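Local coordinates for protein parahox neighbor (Phaeodactylum tricornutum CCAP 1055/1, PDB 5Z5M) that acts as an (S)-allantoin synthase, probably hydrolysing 5-hydroxyisourate and then stereoselectively decarboxylating the resulting OHCU to (S)-allantoin, at residues G24-V32 with Q67-P76; A179-T190 with P278-S289. All coordinates share one frame; numbering follows the deposited sequence.

Interaction 1 (G24-V32 with Q67-P76); sequences GIYEHSAWV and QKLELLCAHP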
loop_
_atom_site.group_PDB
_atom_site.type_symbol
_atom_site.label_atom_id
_atom_site.label_comp_id
_atom_site.label_asym_id
_atom_site.label_seq_id
_atom_site.Cartn_x
_atom_site.Cartn_y
_atom_site.Cartn_z
ATOM N N GLY A 24 35.419 -14.266 -20.122
ATOM C CA GLY A 24 35.693 -13.920 -18.736
ATOM C C GLY A 24 34.486 -13.385 -17.982
ATOM O O GLY A 24 34.593 -13.002 -16.814
ATOM N N ILE A 25 33.339 -13.356 -18.652
ATOM C CA ILE A 25 32.083 -12.929 -18.032
ATOM C C ILE A 25 31.823 -13.715 -16.748
ATOM O O ILE A 25 31.518 -13.138 -15.702
ATOM C CB ILE A 25 30.895 -13.106 -18.996
ATOM C CG1 ILE A 25 31.019 -12.155 -20.195
ATOM C CG2 ILE A 25 29.583 -12.878 -18.268
ATOM C CD1 ILE A 25 31.432 -10.730 -19.833
ATOM N N TYR A 26 31.946 -15.035 -16.840
ATOM C CA TYR A 26 31.982 -15.887 -15.661
ATOM C C TYR A 26 33.432 -16.291 -15.414
ATOM O O TYR A 26 34.142 -16.710 -16.334
ATOM C CB TYR A 26 31.076 -17.112 -15.830
ATOM C CG TYR A 26 29.593 -16.783 -15.849
ATOM C CD1 TYR A 26 28.940 -16.478 -17.041
ATOM C CD2 TYR A 26 28.846 -16.781 -14.675
ATOM C CE1 TYR A 26 27.586 -16.181 -17.060
ATOM C CE2 TYR A 26 27.493 -16.482 -14.685
ATOM C CZ TYR A 26 26.870 -16.180 -15.880
ATOM O OH TYR A 26 25.524 -15.879 -15.888
ATOM N N GLU A 27 33.862 -16.138 -14.166
ATOM C CA GLU A 27 35.261 -16.287 -13.780
ATOM C C GLU A 27 35.829 -17.664 -14.089
ATOM O O GLU A 27 35.303 -18.680 -13.631
ATOM C CB GLU A 27 35.422 -16.000 -12.284
ATOM C CG GLU A 27 36.832 -15.643 -11.862
ATOM C CD GLU A 27 37.174 -14.193 -12.152
ATOM O OE1 GLU A 27 36.288 -13.452 -12.629
ATOM O OE2 GLU A 27 38.331 -13.794 -11.900
ATOM N N HIS A 28 36.913 -17.679 -14.864
ATOM C CA HIS A 28 37.613 -18.908 -15.231
ATOM C C HIS A 28 36.651 -19.937 -15.798
ATOM O O HIS A 28 36.781 -21.132 -15.532
ATOM C CB HIS A 28 38.350 -19.495 -14.025
ATOM C CG HIS A 28 39.329 -18.551 -13.398
ATOM N ND1 HIS A 28 39.612 -17.311 -13.925
ATOM C CD2 HIS A 28 40.087 -18.668 -12.280
ATOM C CE1 HIS A 28 40.504 -16.702 -13.161
ATOM N NE2 HIS A 28 40.808 -17.505 -12.158
ATOM N N SER A 29 35.678 -19.461 -16.568
ATOM C CA SER A 29 34.636 -20.325 -17.099
ATOM C C SER A 29 34.398 -20.044 -18.573
ATOM O O SER A 29 33.293 -19.680 -18.976
ATOM C CB SER A 29 33.340 -20.141 -16.306
ATOM O OG SER A 29 33.546 -20.431 -14.936
ATOM N N ALA A 30 35.441 -20.221 -19.378
ATOM C CA ALA A 30 35.340 -19.997 -20.815
ATOM C C ALA A 30 34.362 -20.979 -21.461
ATOM O O ALA A 30 33.856 -20.722 -22.554
ATOM C CB ALA A 30 36.710 -20.105 -21.472
ATOM N N TRP A 31 34.096 -22.094 -20.782
ATOM C CA TRP A 31 33.167 -23.096 -21.297
ATOM C C TRP A 31 31.763 -22.530 -21.518
ATOM O O TRP A 31 31.031 -23.009 -22.385
ATOM C CB TRP A 31 33.100 -24.316 -20.364
ATOM C CG TRP A 31 32.665 -24.040 -18.948
ATOM C CD1 TRP A 31 33.467 -23.709 -17.894
ATOM C CD2 TRP A 31 31.329 -24.107 -18.429
ATOM N NE1 TRP A 31 32.715 -23.548 -16.757
ATOM C CE2 TRP A 31 31.398 -23.788 -17.056
ATOM C CE3 TRP A 31 30.082 -24.395 -18.991
ATOM C CZ2 TRP A 31 30.271 -23.753 -16.238
ATOM C CZ3 TRP A 31 28.959 -24.358 -18.176
ATOM C CH2 TRP A 31 29.063 -24.038 -16.815
ATOM N N VAL A 32 31.393 -21.514 -20.742
ATOM C CA VAL A 32 30.089 -20.879 -20.897
ATOM C C VAL A 32 29.989 -20.219 -22.264
ATOM O O VAL A 32 29.006 -20.401 -22.981
ATOM C CB VAL A 32 29.814 -19.817 -19.811
ATOM C CG1 VAL A 32 28.430 -19.215 -20.005
ATOM C CG2 VAL A 32 29.937 -20.420 -18.418
ATOM N N GLN A 67 29.975 -28.567 -11.788
ATOM C CA GLN A 67 30.375 -27.418 -12.593
ATOM C C GLN A 67 30.024 -26.111 -11.891
ATOM O O GLN A 67 30.785 -25.144 -11.944
ATOM C CB GLN A 67 29.704 -27.455 -13.969
ATOM C CG GLN A 67 30.225 -28.539 -14.896
ATOM C CD GLN A 67 29.447 -28.602 -16.197
ATOM O OE1 GLN A 67 28.339 -29.140 -16.246
ATOM N NE2 GLN A 67 30.022 -28.046 -17.258
ATOM N N LYS A 68 28.869 -26.084 -11.235
ATOM C CA LYS A 68 28.425 -24.881 -10.539
ATOM C C LYS A 68 29.305 -24.582 -9.329
ATOM O O LYS A 68 29.720 -23.442 -9.129
ATOM C CB LYS A 68 26.959 -25.019 -10.121
ATOM C CG LYS A 68 25.976 -24.886 -11.293
ATOM C CD LYS A 68 24.545 -25.184 -10.879
ATOM C CE LYS A 68 23.635 -25.252 -12.086
ATOM N NZ LYS A 68 22.210 -25.435 -11.715
ATOM N N LEU A 69 29.606 -25.604 -8.534
ATOM C CA LEU A 69 30.441 -25.408 -7.352
ATOM C C LEU A 69 31.835 -24.921 -7.745
ATOM O O LEU A 69 32.430 -24.085 -7.057
ATOM C CB LEU A 69 30.541 -26.695 -6.536
ATOM C CG LEU A 69 31.144 -26.519 -5.140
ATOM C CD1 LEU A 69 30.282 -25.576 -4.305
ATOM C CD2 LEU A 69 31.314 -27.863 -4.446
ATOM N N GLU A 70 32.345 -25.432 -8.862
ATOM C CA GLU A 70 33.652 -25.013 -9.358
ATOM C C GLU A 70 33.634 -23.569 -9.848
ATOM O O GLU A 70 34.632 -22.856 -9.743
ATOM C CB GLU A 70 34.130 -25.943 -10.479
ATOM C CG GLU A 70 34.620 -27.307 -10.004
ATOM C CD GLU A 70 36.006 -27.268 -9.368
ATOM O OE1 GLU A 70 36.426 -26.197 -8.878
ATOM O OE2 GLU A 70 36.684 -28.320 -9.358
ATOM N N LEU A 71 32.501 -23.139 -10.395
ATOM C CA LEU A 71 32.361 -21.755 -10.819
ATOM C C LEU A 71 32.425 -20.840 -9.597
ATOM O O LEU A 71 33.078 -19.799 -9.624
ATOM C CB LEU A 71 31.052 -21.551 -11.585
ATOM C CG LEU A 71 30.825 -20.191 -12.251
ATOM C CD1 LEU A 71 30.122 -20.376 -13.586
ATOM C CD2 LEU A 71 30.011 -19.277 -11.356
ATOM N N LEU A 72 31.744 -21.238 -8.528
ATOM C CA LEU A 72 31.768 -20.475 -7.283
ATOM C C LEU A 72 33.177 -20.394 -6.695
ATOM O O LEU A 72 33.619 -19.325 -6.279
ATOM C CB LEU A 72 30.815 -21.089 -6.255
ATOM C CG LEU A 72 29.324 -21.085 -6.591
ATOM C CD1 LEU A 72 28.518 -21.652 -5.435
ATOM C CD2 LEU A 72 28.847 -19.680 -6.951
ATOM N N CYS A 73 33.880 -21.522 -6.669
ATOM C CA CYS A 73 35.209 -21.566 -6.062
ATOM C C CYS A 73 36.240 -20.816 -6.893
ATOM O O CYS A 73 37.299 -20.438 -6.393
ATOM C CB CYS A 73 35.656 -23.014 -5.854
ATOM S SG CYS A 73 34.672 -23.891 -4.621
ATOM N N ALA A 74 35.922 -20.595 -8.162
ATOM C CA ALA A 74 36.804 -19.850 -9.045
ATOM C C ALA A 74 36.733 -18.363 -8.737
ATOM O O ALA A 74 37.597 -17.591 -9.151
ATOM C CB ALA A 74 36.446 -20.109 -10.505
ATOM N N HIS A 75 35.700 -17.962 -8.003
ATOM C CA HIS A 75 35.500 -16.552 -7.712
ATOM C C HIS A 75 36.470 -16.066 -6.640
ATOM O O HIS A 75 36.724 -16.764 -5.656
ATOM C CB HIS A 75 34.054 -16.287 -7.285
ATOM C CG HIS A 75 33.565 -14.924 -7.650
ATOM N ND1 HIS A 75 33.125 -14.608 -8.918
ATOM C CD2 HIS A 75 33.463 -13.786 -6.921
ATOM C CE1 HIS A 75 32.766 -13.337 -8.951
ATOM N NE2 HIS A 75 32.962 -12.815 -7.754
ATOM N N PRO A 76 37.032 -14.866 -6.843
ATOM C CA PRO A 76 38.001 -14.259 -5.925
ATOM C C PRO A 76 37.411 -13.973 -4.551
ATOM O O PRO A 76 36.273 -13.516 -4.446
ATOM C CB PRO A 76 38.381 -12.951 -6.628
ATOM C CG PRO A 76 38.057 -13.180 -8.061
ATOM C CD PRO A 76 36.841 -14.049 -8.053
HETATM O O HOH W 1 32.441 -14.975 -12.195
#
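Y26 lies against L71 of helix 65-73, its ring atom CD2 4.0 Å from L71 CD1, while its hydroxyl is hydrogen-bonded to H163. At E27 the chain leaves CB with CG anti to the backbone N (chi1 -159°) and then bends, which sets CG 3.4 Å from A74 O and brings OE2 to P76 CG from the opposite direction; its other oxygen, OE1, forms a salt bridge with R169. E27 N donates to a water at 2.7 Å, and that water lies in the plane of the H75 ring, at its edge, with a weak link to ND1. H28 follows in the type II turn from Y26 to S29, and its CB packs on A74 CB at 4.0 Å. S29 closes the turn: OG donates to E27 O at 2.8 Å from above the carbonyl plane, and the same OG is 3.7 Å from L71 CD1, so this one methyl meets Y26, S29 and the indole of W31. The W31 ring is sandwiched, with V32 CG2 over one face and Q67 NE2 3.9 Å above the other; amide and indole planes are 31° apart, and Q67 OE1 is held by S64 N. Within the all-helical decarboxylase region, the contact joins the turn leading into helix 30-38 to helix 65-73, with A166 of helix 151-173 packing on Y26 and V60 of helix 49-61 touching both Y26 and V32.

Interaction 2 (A179-T190 with P278-S289); sequences AQGFLTCHVLDT and PDDHYHVPLLVS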
loop_
_atom_site.group_PDB
_atom_site.type_symbol
_atom_site.label_atom_id
_atom_site.label_comp_id
_atom_site.label_asym_id
_atom_site.label_seq_id
_atom_site.Cartn_x
_atom_site.Cartn_y
_atom_site.Cartn_z
ATOM N N ALA A 179 20.280 0.730 -26.586
ATOM C CA ALA A 179 19.203 0.076 -25.844
ATOM C C ALA A 179 17.934 0.909 -25.962
ATOM O O ALA A 179 17.999 2.113 -26.199
ATOM C CB ALA A 179 19.586 -0.119 -24.381
ATOM N N GLN A 180 16.777 0.282 -25.789
ATOM C CA GLN A 180 15.528 0.986 -26.051
ATOM C C GLN A 180 14.562 0.968 -24.864
ATOM O O GLN A 180 13.354 1.095 -25.038
ATOM C CB GLN A 180 14.863 0.395 -27.300
ATOM C CG GLN A 180 15.585 0.780 -28.586
ATOM C CD GLN A 180 15.060 0.059 -29.816
ATOM O OE1 GLN A 180 15.306 -1.132 -30.006
ATOM N NE2 GLN A 180 14.335 0.785 -30.662
ATOM N N GLY A 181 15.096 0.828 -23.655
ATOM C CA GLY A 181 14.263 0.873 -22.471
ATOM C C GLY A 181 13.826 2.302 -22.197
ATOM O O GLY A 181 14.317 3.239 -22.826
ATOM N N PHE A 182 12.901 2.477 -21.261
ATOM C CA PHE A 182 12.441 3.817 -20.912
ATOM C C PHE A 182 11.770 3.850 -19.549
ATOM O O PHE A 182 11.430 2.805 -18.977
ATOM C CB PHE A 182 11.485 4.369 -21.987
ATOM C CG PHE A 182 10.230 3.544 -22.192
ATOM C CD1 PHE A 182 10.252 2.401 -22.981
ATOM C CD2 PHE A 182 9.026 3.937 -21.627
ATOM C CE1 PHE A 182 9.105 1.646 -23.177
ATOM C CE2 PHE A 182 7.872 3.189 -21.822
ATOM C CZ PHE A 182 7.911 2.044 -22.604
ATOM N N LEU A 183 11.576 5.067 -19.048
ATOM C CA LEU A 183 11.051 5.305 -17.707
ATOM C C LEU A 183 9.775 6.135 -17.767
ATOM O O LEU A 183 9.757 7.219 -18.352
ATOM C CB LEU A 183 12.097 6.020 -16.847
ATOM C CG LEU A 183 11.718 6.433 -15.421
ATOM C CD1 LEU A 183 11.445 5.218 -14.534
ATOM C CD2 LEU A 183 12.823 7.286 -14.820
ATOM N N THR A 184 8.705 5.608 -17.185
ATOM C CA THR A 184 7.448 6.335 -17.111
ATOM C C THR A 184 6.997 6.495 -15.666
ATOM O O THR A 184 7.518 5.842 -14.753
ATOM C CB THR A 184 6.325 5.629 -17.895
ATOM O OG1 THR A 184 6.160 4.295 -17.395
ATOM C CG2 THR A 184 6.646 5.590 -19.389
ATOM N N CYS A 185 6.002 7.352 -15.476
ATOM C CA CYS A 185 5.476 7.649 -14.158
ATOM C C CYS A 185 3.973 7.881 -14.231
ATOM O O CYS A 185 3.448 8.323 -15.251
ATOM C CB CYS A 185 6.175 8.874 -13.573
ATOM S SG CYS A 185 5.817 9.158 -11.827
ATOM N N HIS A 186 3.291 7.560 -13.143
ATOM C CA HIS A 186 1.863 7.792 -13.007
ATOM C C HIS A 186 1.612 8.206 -11.564
ATOM O O HIS A 186 2.211 7.646 -10.647
ATOM C CB HIS A 186 1.077 6.530 -13.376
ATOM C CG HIS A 186 -0.399 6.635 -13.150
ATOM N ND1 HIS A 186 -1.212 7.449 -13.907
ATOM C CD2 HIS A 186 -1.208 6.018 -12.257
ATOM C CE1 HIS A 186 -2.461 7.336 -13.485
ATOM N NE2 HIS A 186 -2.483 6.474 -12.485
ATOM N N VAL A 187 0.762 9.202 -11.356
ATOM C CA VAL A 187 0.406 9.595 -9.998
ATOM C C VAL A 187 -1.089 9.410 -9.770
ATOM O O VAL A 187 -1.919 9.916 -10.531
ATOM C CB VAL A 187 0.775 11.052 -9.697
ATOM C CG1 VAL A 187 0.432 11.377 -8.242
ATOM C CG2 VAL A 187 2.246 11.294 -9.986
ATOM N N LEU A 188 -1.426 8.666 -8.725
ATOM C CA LEU A 188 -2.819 8.437 -8.364
ATOM C C LEU A 188 -3.146 8.996 -6.986
ATOM O O LEU A 188 -2.474 8.677 -6.005
ATOM C CB LEU A 188 -3.135 6.947 -8.393
ATOM C CG LEU A 188 -4.549 6.623 -7.917
ATOM C CD1 LEU A 188 -5.540 6.732 -9.061
ATOM C CD2 LEU A 188 -4.587 5.245 -7.282
ATOM N N ASP A 189 -4.186 9.824 -6.928
ATOM C CA ASP A 189 -4.688 10.408 -5.687
ATOM C C ASP A 189 -5.646 9.412 -5.028
ATOM O O ASP A 189 -6.791 9.281 -5.451
ATOM C CB ASP A 189 -5.384 11.744 -5.997
ATOM C CG ASP A 189 -5.989 12.425 -4.771
ATOM O OD1 ASP A 189 -5.987 11.857 -3.659
ATOM O OD2 ASP A 189 -6.499 13.551 -4.948
ATOM N N THR A 190 -5.184 8.702 -3.999
ATOM C CA THR A 190 -6.007 7.653 -3.402
ATOM C C THR A 190 -7.033 8.204 -2.418
ATOM O O THR A 190 -7.921 7.479 -1.967
ATOM C CB THR A 190 -5.140 6.596 -2.680
ATOM O OG1 THR A 190 -4.341 7.234 -1.677
ATOM C CG2 THR A 190 -4.231 5.898 -3.672
ATOM N N PRO A 278 18.995 -1.407 -18.967
ATOM C CA PRO A 278 18.681 -0.369 -19.956
ATOM C C PRO A 278 17.730 -0.828 -21.068
ATOM O O PRO A 278 17.256 0.021 -21.822
ATOM C CB PRO A 278 20.056 -0.007 -20.528
ATOM C CG PRO A 278 20.903 -1.208 -20.297
ATOM C CD PRO A 278 20.398 -1.850 -19.043
ATOM N N ASP A 279 17.480 -2.135 -21.167
ATOM C CA ASP A 279 16.509 -2.693 -22.113
ATOM C C ASP A 279 15.063 -2.571 -21.641
ATOM O O ASP A 279 14.135 -2.583 -22.455
ATOM C CB ASP A 279 16.791 -4.179 -22.371
ATOM C CG ASP A 279 18.030 -4.415 -23.210
ATOM O OD1 ASP A 279 18.337 -3.580 -24.092
ATOM O OD2 ASP A 279 18.680 -5.464 -23.001
ATOM N N ASP A 280 14.873 -2.479 -20.326
ATOM C CA ASP A 280 13.544 -2.635 -19.730
ATOM C C ASP A 280 12.703 -1.370 -19.701
ATOM O O ASP A 280 13.227 -0.256 -19.691
ATOM C CB ASP A 280 13.663 -3.161 -18.295
ATOM C CG ASP A 280 13.989 -4.637 -18.235
ATOM O OD1 ASP A 280 13.908 -5.313 -19.282
ATOM O OD2 ASP A 280 14.320 -5.123 -17.133
ATOM N N HIS A 281 11.387 -1.562 -19.671
ATOM C CA HIS A 281 10.454 -0.493 -19.347
ATOM C C HIS A 281 10.261 -0.443 -17.831
ATOM O O HIS A 281 9.731 -1.381 -17.227
ATOM C CB HIS A 281 9.113 -0.705 -20.047
ATOM C CG HIS A 281 8.055 0.269 -19.638
ATOM N ND1 HIS A 281 6.713 0.049 -19.860
ATOM C CD2 HIS A 281 8.138 1.472 -19.014
ATOM C CE1 HIS A 281 6.016 1.069 -19.395
ATOM N NE2 HIS A 281 6.859 1.947 -18.873
ATOM N N TYR A 282 10.720 0.637 -17.213
ATOM C CA TYR A 282 10.507 0.839 -15.785
ATOM C C TYR A 282 9.342 1.790 -15.594
ATOM O O TYR A 282 9.350 2.901 -16.110
ATOM C CB TYR A 282 11.757 1.400 -15.106
ATOM C CG TYR A 282 12.812 0.381 -14.734
ATOM C CD1 TYR A 282 13.441 -0.390 -15.702
ATOM C CD2 TYR A 282 13.201 0.215 -13.413
ATOM C CE1 TYR A 282 14.418 -1.311 -15.356
ATOM C CE2 TYR A 282 14.173 -0.696 -13.059
ATOM C CZ TYR A 282 14.775 -1.460 -14.032
ATOM O OH TYR A 282 15.747 -2.368 -13.684
ATOM N N HIS A 283 8.329 1.345 -14.868
ATOM C CA HIS A 283 7.221 2.218 -14.508
ATOM C C HIS A 283 7.253 2.428 -12.996
ATOM O O HIS A 283 6.989 1.506 -12.238
ATOM C CB HIS A 283 5.888 1.618 -14.953
ATOM C CG HIS A 283 4.707 2.470 -14.617
ATOM N ND1 HIS A 283 4.409 3.630 -15.303
ATOM C CD2 HIS A 283 3.761 2.345 -13.658
ATOM C CE1 HIS A 283 3.322 4.173 -14.786
ATOM N NE2 HIS A 283 2.911 3.421 -13.785
ATOM N N VAL A 284 7.599 3.635 -12.561
ATOM C CA VAL A 284 7.742 3.905 -11.134
ATOM C C VAL A 284 6.764 4.989 -10.716
ATOM O O VAL A 284 7.092 6.173 -10.745
ATOM C CB VAL A 284 9.190 4.316 -10.787
ATOM C CG1 VAL A 284 9.345 4.564 -9.274
ATOM C CG2 VAL A 284 10.157 3.239 -11.246
ATOM N N PRO A 285 5.541 4.579 -10.346
ATOM C CA PRO A 285 4.436 5.478 -10.021
ATOM C C PRO A 285 4.398 5.908 -8.554
ATOM O O PRO A 285 5.174 5.418 -7.731
ATOM C CB PRO A 285 3.210 4.629 -10.351
ATOM C CG PRO A 285 3.636 3.248 -9.984
ATOM C CD PRO A 285 5.127 3.164 -10.262
ATOM N N LEU A 286 3.478 6.815 -8.244
ATOM C CA LEU A 286 3.215 7.238 -6.877
ATOM C C LEU A 286 1.722 7.094 -6.562
ATOM O O LEU A 286 0.873 7.632 -7.279
ATOM C CB LEU A 286 3.665 8.692 -6.666
ATOM C CG LEU A 286 3.410 9.297 -5.283
ATOM C CD1 LEU A 286 4.318 8.639 -4.247
ATOM C CD2 LEU A 286 3.597 10.810 -5.294
ATOM N N LEU A 287 1.408 6.358 -5.498
ATOM C CA LEU A 287 0.058 6.318 -4.942
ATOM C C LEU A 287 0.060 7.226 -3.727
ATOM O O LEU A 287 0.850 7.008 -2.822
ATOM C CB LEU A 287 -0.345 4.893 -4.549
ATOM C CG LEU A 287 -0.774 3.877 -5.615
ATOM C CD1 LEU A 287 0.311 3.633 -6.651
ATOM C CD2 LEU A 287 -1.178 2.568 -4.946
ATOM N N VAL A 288 -0.789 8.251 -3.689
ATOM C CA VAL A 288 -0.641 9.233 -2.614
ATOM C C VAL A 288 -1.956 9.836 -2.093
ATOM O O VAL A 288 -2.903 10.049 -2.846
ATOM C CB VAL A 288 0.299 10.378 -3.072
ATOM C CG1 VAL A 288 -0.282 11.124 -4.281
ATOM C CG2 VAL A 288 0.595 11.338 -1.934
ATOM N N SER A 289 -2.001 10.069 -0.782
ATOM C CA SER A 289 -3.028 10.886 -0.142
ATOM C C SER A 289 -2.261 11.877 0.738
ATOM O O SER A 289 -1.034 11.798 0.809
ATOM C CB SER A 289 -4.007 10.025 0.667
ATOM O OG SER A 289 -3.445 9.608 1.905
HETATM O O HOH W 2 16.870 -2.684 -25.844
#
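The hydroxyl of T184 is gripped by two histidines of the neighbouring strand, OG1 lying 2.9 Å from H281 NE2 and 2.8 Å from H283 ND1, at the edge of each ring; either partner could be the donor in each bond, although the single hydroxyl proton can serve only one of them. The setting is a pair of parallel strands, 182-189 and 281-289, in one sheet of the transthyretin-like beta-sandwich. H281 extends with CG anti to the backbone N (chi1 173°), which carries its imidazole over the F182 ring in an offset stack, centroids of the two rings 4.0 Å apart and planes at 18°. With an alanine at H281, T184 OG1 would probably keep only its H283 partner in this strand, and the F182 ring would lose the flat surface that covers one face. Farther along the same side, H283 CE1 touches H186 CB at 3.5 Å. L183, V187, Y282, L286 and V288 point to the other side, toward the second sheet of the sandwich: L183 CD1 meets V284 CG2 at 4.0 Å, and both side chains touch F273, while V187 packs on V288.

After V284 N donates to T184 O the backbone pairing breaks, and H186 N is buried without a partner. It resumes with L286 N donating to H186 O at 2.8 Å and continues through L188, whose side chain, like that of L287, is packed by Y296 of the third subunit. At the far end S289 OG bonds to T190 O of the second subunit, a bond returned in the reverse sense by that subunit's S289, and T190 N donates to V288 O at 2.9 Å from 39° out of the carbonyl plane.

Interactions 1 and 2 belong to the two halves of a fused enzyme, the helical OHCU decarboxylase part and the transthyretin-like part. Their centres are 36 Å apart, on opposite sides of the chain's centre, and their nearest atoms are about 14 Å apart, so the two contacts do not touch. Helix 49-61 approaches both: V60 touches Y26 and V32 of interaction 1, while S50 hydrogen-bonds to D279 of interaction 2. Helix 151-173, which meets interaction 1 through the packing of A166 and the salt bridge of R169, precedes 179-190 along the chain. In relatives the hydroxyisourate hydrolase site lies between subunits, consistent with the packing of Y296 from the third subunit on interaction 2.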